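Local coordinates for protein beta-galactosidase (Bacteroides thetaiotaomicron, PDB 5MUJ) that binds side chain B of the plant pectin rhamnogalacturonan II and probably cleaves a glycosidic bond in it, as glycoside hydrolases of this kind do, at residues 44-49 with 346-351; 54-59 with 354-359; 77-80 with 85-88; 93-96 with 102-105. All blocks are in the same frame, centred on the assembly; numbering follows the deposited sequence.

Interaction 1. Residues 44-49 with 346-351; sequences PYKYGL and HFYCAV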
loop_
_atom_site.group_PDB
_atom_site.type_symbol
_atom_site.label_atom_id
_atom_site.label_comp_id
_atom_site.label_asym_id
_atom_site.label_seq_id
_atom_site.Cartn_x
_atom_site.Cartn_y
_atom_site.Cartn_z
ATOM N N PRO A 44 19.245 4.286 3.519
ATOM C CA PRO A 44 20.248 3.235 3.388
ATOM C C PRO A 44 20.335 2.202 4.526
ATOM O O PRO A 44 20.896 1.119 4.312
ATOM C CB PRO A 44 21.567 4.036 3.342
ATOM C CG PRO A 44 21.178 5.383 2.858
ATOM C CD PRO A 44 19.867 5.622 3.523
ATOM N N TYR A 45 19.770 2.538 5.691
ATOM C CA TYR A 45 20.096 1.849 6.984
ATOM C C TYR A 45 18.878 1.013 7.436
ATOM O O TYR A 45 17.813 1.553 7.794
ATOM C CB TYR A 45 20.566 2.839 8.106
ATOM C CG TYR A 45 21.787 3.578 7.638
ATOM C CD1 TYR A 45 23.023 2.922 7.523
ATOM C CD2 TYR A 45 21.693 4.835 7.137
ATOM C CE1 TYR A 45 24.137 3.566 7.006
ATOM C CE2 TYR A 45 22.797 5.483 6.595
ATOM C CZ TYR A 45 24.020 4.853 6.550
ATOM O OH TYR A 45 25.126 5.493 6.003
ATOM N N LYS A 46 19.022 -0.301 7.417
ATOM C CA LYS A 46 17.868 -1.186 7.731
ATOM C C LYS A 46 17.776 -1.435 9.232
ATOM O O LYS A 46 18.648 -2.064 9.828
ATOM C CB LYS A 46 17.985 -2.499 6.970
ATOM C CG LYS A 46 17.790 -2.248 5.473
ATOM C CD LYS A 46 17.623 -3.501 4.640
ATOM C CE LYS A 46 17.303 -3.118 3.220
ATOM N NZ LYS A 46 17.261 -4.392 2.454
ATOM N N TYR A 47 16.712 -0.928 9.820
ATOM C CA TYR A 47 16.494 -1.064 11.284
ATOM C C TYR A 47 16.141 -2.504 11.588
ATOM O O TYR A 47 16.685 -3.118 12.496
ATOM C CB TYR A 47 15.398 -0.161 11.734
ATOM C CG TYR A 47 15.041 -0.314 13.181
ATOM C CD1 TYR A 47 15.782 0.325 14.169
ATOM C CD2 TYR A 47 13.937 -1.064 13.564
ATOM C CE1 TYR A 47 15.460 0.181 15.501
ATOM C CE2 TYR A 47 13.601 -1.223 14.907
ATOM C CZ TYR A 47 14.368 -0.577 15.869
ATOM O OH TYR A 47 14.068 -0.702 17.211
ATOM N N GLY A 48 15.199 -3.033 10.810
ATOM C CA GLY A 48 14.786 -4.417 10.851
ATOM C C GLY A 48 13.286 -4.464 11.022
ATOM O O GLY A 48 12.588 -3.482 10.717
ATOM N N LEU A 49 12.790 -5.577 11.531
ATOM C CA LEU A 49 11.345 -5.797 11.570
ATOM C C LEU A 49 10.665 -4.870 12.562
ATOM O O LEU A 49 11.222 -4.552 13.651
ATOM C CB LEU A 49 11.021 -7.256 11.843
ATOM C CG LEU A 49 11.494 -8.226 10.749
ATOM C CD1 LEU A 49 11.680 -9.639 11.249
ATOM C CD2 LEU A 49 10.529 -8.220 9.558
ATOM N N HIS A 346 11.209 4.417 6.077
ATOM C CA HIS A 346 10.582 3.736 4.972
ATOM C C HIS A 346 10.124 2.363 5.476
ATOM O O HIS A 346 10.946 1.479 5.690
ATOM C CB HIS A 346 11.546 3.615 3.809
ATOM C CG HIS A 346 10.892 3.204 2.513
ATOM N ND1 HIS A 346 11.324 3.700 1.300
ATOM C CD2 HIS A 346 9.915 2.291 2.211
ATOM C CE1 HIS A 346 10.613 3.159 0.313
ATOM N NE2 HIS A 346 9.761 2.306 0.831
ATOM N N PHE A 347 8.792 2.218 5.656
ATOM C CA PHE A 347 8.188 0.963 6.057
ATOM C C PHE A 347 7.927 0.093 4.835
ATOM O O PHE A 347 7.433 0.596 3.802
ATOM C CB PHE A 347 6.869 1.212 6.803
ATOM C CG PHE A 347 7.057 1.981 8.092
ATOM C CD1 PHE A 347 7.187 3.363 8.082
ATOM C CD2 PHE A 347 7.127 1.317 9.317
ATOM C CE1 PHE A 347 7.379 4.088 9.279
ATOM C CE2 PHE A 347 7.338 2.034 10.505
ATOM C CZ PHE A 347 7.451 3.409 10.472
ATOM N N TYR A 348 8.251 -1.184 4.913
ATOM C CA TYR A 348 8.100 -2.072 3.745
ATOM C C TYR A 348 7.829 -3.480 4.172
ATOM O O TYR A 348 7.956 -3.790 5.357
ATOM C CB TYR A 348 9.335 -2.008 2.847
ATOM C CG TYR A 348 10.639 -2.601 3.397
ATOM C CD1 TYR A 348 11.510 -1.840 4.220
ATOM C CD2 TYR A 348 10.970 -3.911 3.182
ATOM C CE1 TYR A 348 12.694 -2.392 4.654
ATOM C CE2 TYR A 348 12.151 -4.478 3.643
ATOM C CZ TYR A 348 13.007 -3.698 4.422
ATOM O OH TYR A 348 14.221 -4.229 4.893
ATOM N N CYS A 349 7.383 -4.321 3.252
ATOM C CA CYS A 349 7.090 -5.725 3.536
ATOM C C CYS A 349 8.301 -6.565 3.167
ATOM O O CYS A 349 8.789 -6.505 2.029
ATOM C CB CYS A 349 5.849 -6.212 2.764
ATOM S SG CYS A 349 5.536 -7.983 2.915
ATOM N N ALA A 350 8.806 -7.310 4.159
ATOM C CA ALA A 350 9.978 -8.137 4.021
ATOM C C ALA A 350 9.523 -9.574 3.915
ATOM O O ALA A 350 8.741 -10.024 4.767
ATOM C CB ALA A 350 10.849 -7.952 5.276
ATOM N N VAL A 351 9.972 -10.264 2.846
ATOM C CA VAL A 351 9.756 -11.671 2.654
ATOM C C VAL A 351 11.088 -12.373 2.386
ATOM O O VAL A 351 11.888 -11.898 1.587
ATOM C CB VAL A 351 8.801 -11.903 1.460
ATOM C CG1 VAL A 351 8.491 -13.397 1.248
ATOM C CG2 VAL A 351 7.539 -11.079 1.683
#
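Lys-46 and Tyr-348 meet across the closing blade of a five-bladed beta-propeller, where the N-terminal strand 45-51 completes the sheet formed by the last three strands of the chain. Strand 357-363 runs between the two segments, so no backbone hydrogen bond joins them and the two strands meet through side chains alone. Van der Waals contacts are few. The aliphatic part of Lys-46, fully extended beyond CG, crosses the tyrosine side chain at about a right angle; its CD lies 3.5 Å from Tyr-348 OH, and CE approaches the ring obliquely. The apolar pair lies further along and is looser, with Leu-49 CD2 4.3 Å from Ala-350 CB; since Leu-49 is modelled in two conformers, this touch is doubtful. Polar interactions reach beyond the segments. Lys-46 NZ forms a salt bridge with Asp-328 OD2, and the same oxygen is hydrogen-bonded to Tyr-348 OH, so one carboxylate ties both strands together; a lysine and a tyrosine suit the place because each carries a polar end on a long apolar stem. On the backbone side, Tyr-47 and Gly-48 both face Ile-361 in a classic beta bulge. Glycine fits there because, with phi at 127°, a CB would press on the carbonyl O of Tyr-47. At the other strand, the carbonyl oxygen of His-346 lies in the plane of the Tyr-348 ring, at its edge.

Interaction 2. Residues 54-59 with 354-359; sequences TDNYHK and AEQRGI. With RAM (alpha-L-rhamnopyranose), chain B.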
loop_
_atom_site.group_PDB
_atom_site.type_symbol
_atom_site.label_atom_id
_atom_site.label_comp_id
_atom_site.label_asym_id
_atom_site.label_seq_id
_atom_site.Cartn_x
_atom_site.Cartn_y
_atom_site.Cartn_z
ATOM N N THR A 54 4.202 -14.266 14.824
ATOM C CA THR A 54 4.793 -15.091 15.891
ATOM C C THR A 54 4.805 -16.598 15.552
ATOM O O THR A 54 5.395 -17.385 16.277
ATOM C CB THR A 54 4.160 -14.825 17.289
ATOM O OG1 THR A 54 2.728 -14.944 17.266
ATOM C CG2 THR A 54 4.524 -13.435 17.778
ATOM N N ASP A 55 4.232 -16.991 14.412
ATOM C CA ASP A 55 4.329 -18.365 13.937
ATOM C C ASP A 55 4.364 -18.329 12.420
ATOM O O ASP A 55 4.274 -17.243 11.847
ATOM C CB ASP A 55 3.172 -19.223 14.452
ATOM C CG ASP A 55 1.827 -18.687 14.045
ATOM O OD1 ASP A 55 1.584 -18.544 12.811
ATOM O OD2 ASP A 55 1.013 -18.392 14.957
ATOM N N ASN A 56 4.494 -19.498 11.788
ATOM C CA ASN A 56 4.584 -19.598 10.322
ATOM C C ASN A 56 3.263 -19.673 9.568
ATOM O O ASN A 56 3.291 -19.735 8.356
ATOM C CB ASN A 56 5.453 -20.806 9.928
ATOM C CG ASN A 56 6.898 -20.599 10.308
ATOM O OD1 ASN A 56 7.584 -21.506 10.798
ATOM N ND2 ASN A 56 7.353 -19.371 10.137
ATOM N N TYR A 57 2.145 -19.578 10.276
ATOM C CA TYR A 57 0.804 -19.635 9.683
ATOM C C TYR A 57 0.091 -18.272 9.761
ATOM O O TYR A 57 -1.156 -18.174 9.754
ATOM C CB TYR A 57 0.023 -20.778 10.343
ATOM C CG TYR A 57 0.708 -22.085 10.094
ATOM C CD1 TYR A 57 1.827 -22.470 10.841
ATOM C CD2 TYR A 57 0.305 -22.900 9.039
ATOM C CE1 TYR A 57 2.500 -23.641 10.550
ATOM C CE2 TYR A 57 0.968 -24.073 8.742
ATOM C CZ TYR A 57 2.055 -24.449 9.507
ATOM O OH TYR A 57 2.711 -25.615 9.196
ATOM N N HIS A 58 0.879 -17.206 9.772
ATOM C CA HIS A 58 0.397 -15.848 9.621
ATOM C C HIS A 58 1.435 -15.098 8.822
ATOM O O HIS A 58 2.661 -15.343 8.955
ATOM C CB HIS A 58 0.115 -15.137 10.968
ATOM C CG HIS A 58 -0.936 -15.805 11.801
ATOM N ND1 HIS A 58 -2.275 -15.473 11.741
ATOM C CD2 HIS A 58 -0.840 -16.788 12.723
ATOM C CE1 HIS A 58 -2.954 -16.235 12.581
ATOM N NE2 HIS A 58 -2.107 -17.041 13.188
ATOM N N LYS A 59 0.953 -14.179 7.990
ATOM C CA LYS A 59 1.788 -13.292 7.219
ATOM C C LYS A 59 1.260 -11.881 7.394
ATOM O O LYS A 59 0.058 -11.667 7.361
ATOM C CB LYS A 59 1.750 -13.692 5.734
ATOM C CG LYS A 59 2.204 -15.113 5.472
ATOM C CD LYS A 59 2.028 -15.509 3.996
ATOM C CE LYS A 59 2.192 -16.997 3.691
ATOM N NZ LYS A 59 3.581 -17.510 3.888
ATOM N N ALA A 354 12.124 -18.649 2.929
ATOM C CA ALA A 354 11.065 -19.476 3.564
ATOM C C ALA A 354 9.640 -18.911 3.387
ATOM O O ALA A 354 8.663 -19.540 3.808
ATOM C CB ALA A 354 11.357 -19.669 5.034
ATOM N N GLU A 355 9.546 -17.717 2.805
ATOM C CA GLU A 355 8.298 -17.018 2.553
ATOM C C GLU A 355 7.596 -16.555 3.817
ATOM O O GLU A 355 6.397 -16.298 3.809
ATOM C CB GLU A 355 7.377 -17.812 1.626
ATOM C CG GLU A 355 7.957 -17.981 0.229
ATOM C CD GLU A 355 7.148 -18.936 -0.617
ATOM O OE1 GLU A 355 6.397 -18.480 -1.512
ATOM O OE2 GLU A 355 7.249 -20.154 -0.372
ATOM N N GLN A 356 8.379 -16.366 4.878
ATOM C CA GLN A 356 7.902 -15.654 6.042
ATOM C C GLN A 356 7.729 -14.196 5.640
ATOM O O GLN A 356 8.519 -13.666 4.851
ATOM C CB GLN A 356 8.880 -15.810 7.210
ATOM C CG GLN A 356 9.158 -17.244 7.593
ATOM C CD GLN A 356 10.225 -17.358 8.685
ATOM O OE1 GLN A 356 11.291 -16.770 8.607
ATOM N NE2 GLN A 356 9.932 -18.145 9.680
ATOM N N ARG A 357 6.691 -13.559 6.161
ATOM C CA ARG A 357 6.290 -12.243 5.702
ATOM C C ARG A 357 5.946 -11.326 6.871
ATOM O O ARG A 357 5.049 -11.606 7.656
ATOM C CB ARG A 357 5.091 -12.389 4.762
ATOM C CG ARG A 357 4.591 -11.069 4.202
ATOM C CD ARG A 357 3.542 -11.258 3.086
ATOM N NE ARG A 357 4.026 -11.961 1.889
ATOM C CZ ARG A 357 4.103 -11.442 0.648
ATOM N NH1 ARG A 357 3.742 -10.198 0.394
ATOM N NH2 ARG A 357 4.617 -12.175 -0.331
ATOM N N GLY A 358 6.594 -10.176 6.896
ATOM C CA GLY A 358 6.350 -9.151 7.909
ATOM C C GLY A 358 6.685 -7.782 7.398
ATOM O O GLY A 358 7.020 -7.616 6.209
ATOM N N ILE A 359 6.569 -6.792 8.280
ATOM C CA ILE A 359 6.808 -5.395 7.966
ATOM C C ILE A 359 8.121 -4.995 8.627
ATOM O O ILE A 359 8.335 -5.257 9.835
ATOM C CB ILE A 359 5.666 -4.495 8.450
ATOM C CG1 ILE A 359 4.407 -4.799 7.625
ATOM C CG2 ILE A 359 5.992 -3.001 8.350
ATOM C CD1 ILE A 359 3.095 -4.306 8.206
HETATM C C1 RAM B . 1.701 -10.800 -5.365
HETATM C C2 RAM B . 1.207 -9.993 -4.192
HETATM C C3 RAM B . 2.151 -10.236 -3.016
HETATM C C4 RAM B . 3.560 -9.835 -3.456
HETATM C C5 RAM B . 4.074 -10.506 -4.738
HETATM C C6 RAM B . 5.263 -9.772 -5.334
HETATM O O2 RAM B . 1.180 -8.594 -4.582
HETATM O O3 RAM B . 1.751 -9.513 -1.849
HETATM O O4 RAM B . 4.469 -10.222 -2.438
HETATM O O5 RAM B . 3.080 -10.718 -5.773
HETATM O O HOH W 1 5.076 -15.603 7.835
#
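Lys-59, its CG beside the backbone N, runs straight until a bend at its last torsion (chi4 -67°) turns NZ onto Glu-355 O, while Arg-357, with CG opposite its own backbone N (chi1 -179°), bends at chi3 and carries its guanidinium to the sugar. The two stems cross at an angle, their CB atoms 3.7 Å apart. The contact joins two blades of the propeller: Lys-59 begins the first strand of the first blade, and strand 357-363 belongs to the last. Lys-59 NZ reaches Glu-355 O at 3.1 Å, tilted from the carbonyl plane, and is also hydrogen-bonded to Lys-82 O, so a flexible cationic chain gathers two backbone oxygens. A water molecule bridges the two backbones, donating to His-58 O at 2.7 Å and accepting from Arg-357 N at 3.1 Å. Ahead of it the loop is shaped by an Asx turn, in which Asp-55 OD1 accepts from Tyr-57 N at 2.8 Å. Arg-357 belongs to the glycan pocket. A salt bridge from NH1 to Asp-61 OD2 helps to set its position, and the rhamnose is also hydrogen-bonded to Tyr-158, His-333 and Lys-334. Arginine suits this place because its forked end can grip one hydroxyl twice: Arg-357 NH1 and NH2 each lie 2.9 Å from O4 of the rhamnose, an oxygen that lies at the edge of the guanidinium, in its plane.

Interaction 3. Residues 77-80 with 85-88; sequences VVYN and TDGR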
loop_
_atom_site.group_PDB
_atom_site.type_symbol
_atom_site.label_atom_id
_atom_site.label_comp_id
_atom_site.label_asym_id
_atom_site.label_seq_id
_atom_site.Cartn_x
_atom_site.Cartn_y
_atom_site.Cartn_z
ATOM N N VAL A 77 -2.281 -5.653 7.253
ATOM C CA VAL A 77 -3.114 -6.794 6.974
ATOM C C VAL A 77 -2.409 -8.069 7.455
ATOM O O VAL A 77 -1.170 -8.166 7.470
ATOM C CB VAL A 77 -3.512 -6.887 5.471
ATOM C CG1 VAL A 77 -4.172 -5.566 5.068
ATOM C CG2 VAL A 77 -2.318 -7.258 4.578
ATOM N N VAL A 78 -3.214 -9.015 7.884
ATOM C CA VAL A 78 -2.781 -10.317 8.279
ATOM C C VAL A 78 -3.501 -11.358 7.367
ATOM O O VAL A 78 -4.736 -11.341 7.193
ATOM C CB VAL A 78 -3.147 -10.608 9.745
ATOM C CG1 VAL A 78 -2.899 -12.061 10.095
ATOM C CG2 VAL A 78 -2.364 -9.688 10.705
ATOM N N TYR A 79 -2.727 -12.269 6.828
ATOM C CA TYR A 79 -3.244 -13.476 6.141
ATOM C C TYR A 79 -2.932 -14.647 7.054
ATOM O O TYR A 79 -1.780 -14.761 7.517
ATOM C CB TYR A 79 -2.564 -13.656 4.781
ATOM C CG TYR A 79 -2.837 -15.006 4.168
ATOM C CD1 TYR A 79 -4.097 -15.308 3.642
ATOM C CD2 TYR A 79 -1.868 -15.983 4.128
ATOM C CE1 TYR A 79 -4.367 -16.552 3.125
ATOM C CE2 TYR A 79 -2.125 -17.232 3.583
ATOM C CZ TYR A 79 -3.387 -17.509 3.082
ATOM O OH TYR A 79 -3.694 -18.721 2.509
ATOM N N ASN A 80 -3.933 -15.459 7.376
ATOM C CA ASN A 80 -3.798 -16.469 8.444
ATOM C C ASN A 80 -3.562 -17.865 7.908
ATOM O O ASN A 80 -4.222 -18.836 8.307
ATOM C CB ASN A 80 -4.987 -16.439 9.404
ATOM C CG ASN A 80 -6.301 -16.769 8.721
ATOM O OD1 ASN A 80 -6.425 -16.678 7.495
ATOM N ND2 ASN A 80 -7.295 -17.112 9.507
ATOM N N THR A 85 -3.392 -21.461 -0.121
ATOM C CA THR A 85 -4.785 -21.858 0.048
ATOM C C THR A 85 -5.267 -22.203 1.449
ATOM O O THR A 85 -6.470 -22.394 1.626
ATOM C CB THR A 85 -5.106 -23.064 -0.875
ATOM O OG1 THR A 85 -4.279 -24.176 -0.525
ATOM C CG2 THR A 85 -4.877 -22.709 -2.335
ATOM N N ASP A 86 -4.365 -22.272 2.435
ATOM C CA ASP A 86 -4.751 -22.746 3.769
ATOM C C ASP A 86 -5.436 -21.695 4.628
ATOM O O ASP A 86 -6.178 -22.057 5.532
ATOM C CB ASP A 86 -3.595 -23.412 4.525
ATOM C CG ASP A 86 -2.477 -22.451 4.896
ATOM O OD1 ASP A 86 -2.205 -21.498 4.132
ATOM O OD2 ASP A 86 -1.837 -22.682 5.948
ATOM N N GLY A 87 -5.230 -20.415 4.331
ATOM C CA GLY A 87 -5.761 -19.345 5.156
ATOM C C GLY A 87 -7.117 -18.934 4.660
ATOM O O GLY A 87 -7.481 -19.213 3.535
ATOM N N ARG A 88 -7.863 -18.254 5.499
ATOM C CA ARG A 88 -9.174 -17.756 5.132
ATOM C C ARG A 88 -9.070 -16.510 4.236
ATOM O O ARG A 88 -9.867 -16.349 3.295
ATOM C CB ARG A 88 -9.982 -17.422 6.377
ATOM C CG ARG A 88 -11.360 -16.861 6.080
ATOM C CD ARG A 88 -12.225 -16.740 7.313
ATOM N NE ARG A 88 -13.544 -16.196 6.981
ATOM C CZ ARG A 88 -14.544 -15.995 7.841
ATOM N NH1 ARG A 88 -14.383 -16.269 9.141
ATOM N NH2 ARG A 88 -15.708 -15.494 7.408
#
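Tyr-79 packs its phenol end tightly against Gly-87. Ring atom CZ lies 3.6 Å from Gly-87 CA, and OH accepts a hydrogen bond from Gly-87 N at 2.9 Å. Glycine is what this spot permits, for a CB there would point at the ring and clash with CZ. The tyrosine reaches so far because its CG stands opposite the backbone N (chi1 168°), which lays the ring toward the loop. Its hydroxyl is also hydrogen-bonded to Thr-83 O, so two backbone groups of one loop are held by a single oxygen. Were a phenylalanine to stand here, the ring could remain but Gly-87 N would probably lose its acceptor and Thr-83 O its partner, setting the loop freer to move. This loop links the second and third strands of the first propeller blade and passes near the bound glycan, the side chain of Thr-85 being about 6 Å from a rhamnose. The ring of Tyr-79 makes an edge-to-face stack with Tyr-158, whose OH is hydrogen-bonded to a rhamnose. Toward the solvent the contact is thinner. Asn-80 OD1 accepts from Arg-88 N at 2.9 Å, an asparagine being short enough to meet the backbone just past the strand end; the donor stands somewhat tilted from the amide plane. Next to it, Gly-87 CA makes a CA-H...O contact of 3.5 Å with Asn-80 O. Asp-86, though exposed, folds its carboxylate back on its own loop, accepting from Thr-83 N and Lys-82 N, whereas the extended Arg-88 leads away to a salt bridge with Asp-114.

Interaction 4. Residues 93-96 with 102-105; sequences WIAE and DWRT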
loop_
_atom_site.group_PDB
_atom_site.type_symbol
_atom_site.label_atom_id
_atom_site.label_comp_id
_atom_site.label_asym_id
_atom_site.label_seq_id
_atom_site.Cartn_x
_atom_site.Cartn_y
_atom_site.Cartn_z
ATOM N N TRP A 93 -5.537 -5.100 11.002
ATOM C CA TRP A 93 -5.173 -4.853 12.406
ATOM C C TRP A 93 -4.559 -3.444 12.504
ATOM O O TRP A 93 -4.148 -2.804 11.532
ATOM C CB TRP A 93 -4.167 -5.916 12.884
ATOM C CG TRP A 93 -4.672 -7.303 12.937
ATOM C CD1 TRP A 93 -5.056 -8.081 11.864
ATOM C CD2 TRP A 93 -4.855 -8.119 14.083
ATOM N NE1 TRP A 93 -5.478 -9.324 12.277
ATOM C CE2 TRP A 93 -5.366 -9.380 13.645
ATOM C CE3 TRP A 93 -4.651 -7.909 15.450
ATOM C CZ2 TRP A 93 -5.663 -10.410 14.528
ATOM C CZ3 TRP A 93 -4.965 -8.913 16.319
ATOM C CH2 TRP A 93 -5.423 -10.158 15.882
ATOM N N ILE A 94 -4.407 -3.035 13.745
ATOM C CA ILE A 94 -3.776 -1.740 14.100
ATOM C C ILE A 94 -2.749 -1.916 15.244
ATOM O O ILE A 94 -2.981 -2.665 16.182
ATOM C CB ILE A 94 -4.824 -0.631 14.372
ATOM C CG1 ILE A 94 -4.210 0.759 14.307
ATOM C CG2 ILE A 94 -5.521 -0.814 15.721
ATOM C CD1 ILE A 94 -5.215 1.885 14.309
ATOM N N ALA A 95 -1.632 -1.205 15.100
ATOM C CA ALA A 95 -0.610 -1.212 16.127
ATOM C C ALA A 95 -0.238 0.208 16.420
ATOM O O ALA A 95 -0.457 1.138 15.653
ATOM C CB ALA A 95 0.620 -1.965 15.697
ATOM N N GLU A 96 0.241 0.392 17.645
ATOM C CA GLU A 96 0.698 1.726 18.074
ATOM C C GLU A 96 2.210 1.779 18.412
ATOM O O GLU A 96 2.836 0.753 18.646
ATOM C CB GLU A 96 -0.095 2.232 19.290
ATOM C CG GLU A 96 0.121 1.426 20.574
ATOM C CD GLU A 96 -0.565 1.986 21.785
ATOM O OE1 GLU A 96 -1.591 2.678 21.676
ATOM O OE2 GLU A 96 -0.044 1.721 22.872
ATOM N N ASP A 102 9.404 0.825 17.572
ATOM C CA ASP A 102 8.854 -0.171 18.467
ATOM C C ASP A 102 7.329 -0.076 18.441
ATOM O O ASP A 102 6.744 0.975 18.788
ATOM C CB ASP A 102 9.336 0.057 19.915
ATOM C CG ASP A 102 10.830 -0.173 20.085
ATOM O OD1 ASP A 102 11.617 0.758 19.857
ATOM O OD2 ASP A 102 11.213 -1.299 20.437
ATOM N N TRP A 103 6.726 -1.206 18.132
ATOM C CA TRP A 103 5.273 -1.278 17.787
ATOM C C TRP A 103 4.555 -2.268 18.681
ATOM O O TRP A 103 5.090 -3.348 18.992
ATOM C CB TRP A 103 5.047 -1.673 16.287
ATOM C CG TRP A 103 5.473 -0.571 15.410
ATOM C CD1 TRP A 103 6.731 -0.368 14.881
ATOM C CD2 TRP A 103 4.685 0.547 14.990
ATOM N NE1 TRP A 103 6.763 0.821 14.185
ATOM C CE2 TRP A 103 5.520 1.393 14.234
ATOM C CE3 TRP A 103 3.368 0.931 15.208
ATOM C CZ2 TRP A 103 5.072 2.607 13.743
ATOM C CZ3 TRP A 103 2.948 2.100 14.706
ATOM C CH2 TRP A 103 3.775 2.921 13.966
ATOM N N ARG A 104 3.340 -1.908 19.095
ATOM C CA ARG A 104 2.499 -2.836 19.866
ATOM C C ARG A 104 1.128 -3.019 19.202
ATOM O O ARG A 104 0.373 -2.067 19.053
ATOM C CB ARG A 104 2.318 -2.333 21.287
ATOM C CG ARG A 104 3.621 -2.162 22.086
ATOM C CD ARG A 104 3.332 -1.523 23.432
ATOM N NE ARG A 104 2.786 -0.176 23.249
ATOM C CZ ARG A 104 3.527 0.921 23.087
ATOM N NH1 ARG A 104 4.859 0.843 23.103
ATOM N NH2 ARG A 104 2.943 2.097 22.888
ATOM N N THR A 105 0.804 -4.264 18.883
ATOM C CA THR A 105 -0.480 -4.562 18.198
ATOM C C THR A 105 -1.623 -4.444 19.156
ATOM O O THR A 105 -1.526 -4.938 20.317
ATOM C CB THR A 105 -0.440 -5.937 17.579
ATOM O OG1 THR A 105 0.515 -5.861 16.525
ATOM C CG2 THR A 105 -1.833 -6.351 17.082
#
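Glu-96 and Arg-104 form an antiparallel hydrogen-bonded pair, beside the non-hydrogen-bonded pair Ala-95 and Thr-105, in the beta hairpin that makes the third and fourth strands of the first propeller blade. The bonds are short and nearly straight: Glu-96 N to Arg-104 O is 2.8 Å, Arg-104 N to Glu-96 O 2.7 Å. On the sheet face that bears their side chains, the same two residues meet again in a salt bridge, Arg-104 NH2 to Glu-96 OE2 at 3.0 Å, with a weak second bond from NE to that oxygen. OE2 lies in the guanidinium plane, while the donor stands above the carboxylate plane; the two flat groups are almost perpendicular, 87° apart. The position of CG between backbone N and carbonyl carbon in Glu-96 (chi1 66°), with a bend at chi3 of Arg-104, brings the charges together across the strands. Putting an alanine in place of Glu-96 would remove the carboxylate and probably leave the guanidinium without its close mate and freer to swing. Away from this ion pair, Ala-95 meets Trp-103 and Thr-105, and the small alanine suits its place beside the indole. Ala-95 CB lies 4.0 Å from Trp-103 CE3; the carbonyl of Ala-95 stands at the ring's edge, near its plane, and Trp-103 NE1 is hydrogen-bonded to Leu-100 O. Thr-105 uses both its branches: OG1 is hydrogen-bonded to Tyr-76 OH, and the methyl CG2 rests obliquely on the other indole, 3.6 Å from Trp-93 CE3.

In the fold
From the N terminus, the chain first lays down segment 44-49 and then 54-59, whose partners come almost 300 residues later, so interactions 1 and 2 close nearly the whole propeller. Their segments alternate and the two contacts cross: interaction 1 spans the last blade, and interaction 2 ties that blade to the first. Inside both long loops lie the two local contacts, one after the other. Interaction 3 shuts the turn between the second and third strands of the first blade, and interaction 4 the hairpin that follows. Lys-59 N and Tyr-79 O join interactions 2 and 3, Val-78 packs on Trp-93 between interactions 3 and 4, and Phe-347 meets Trp-103 between interactions 1 and 4.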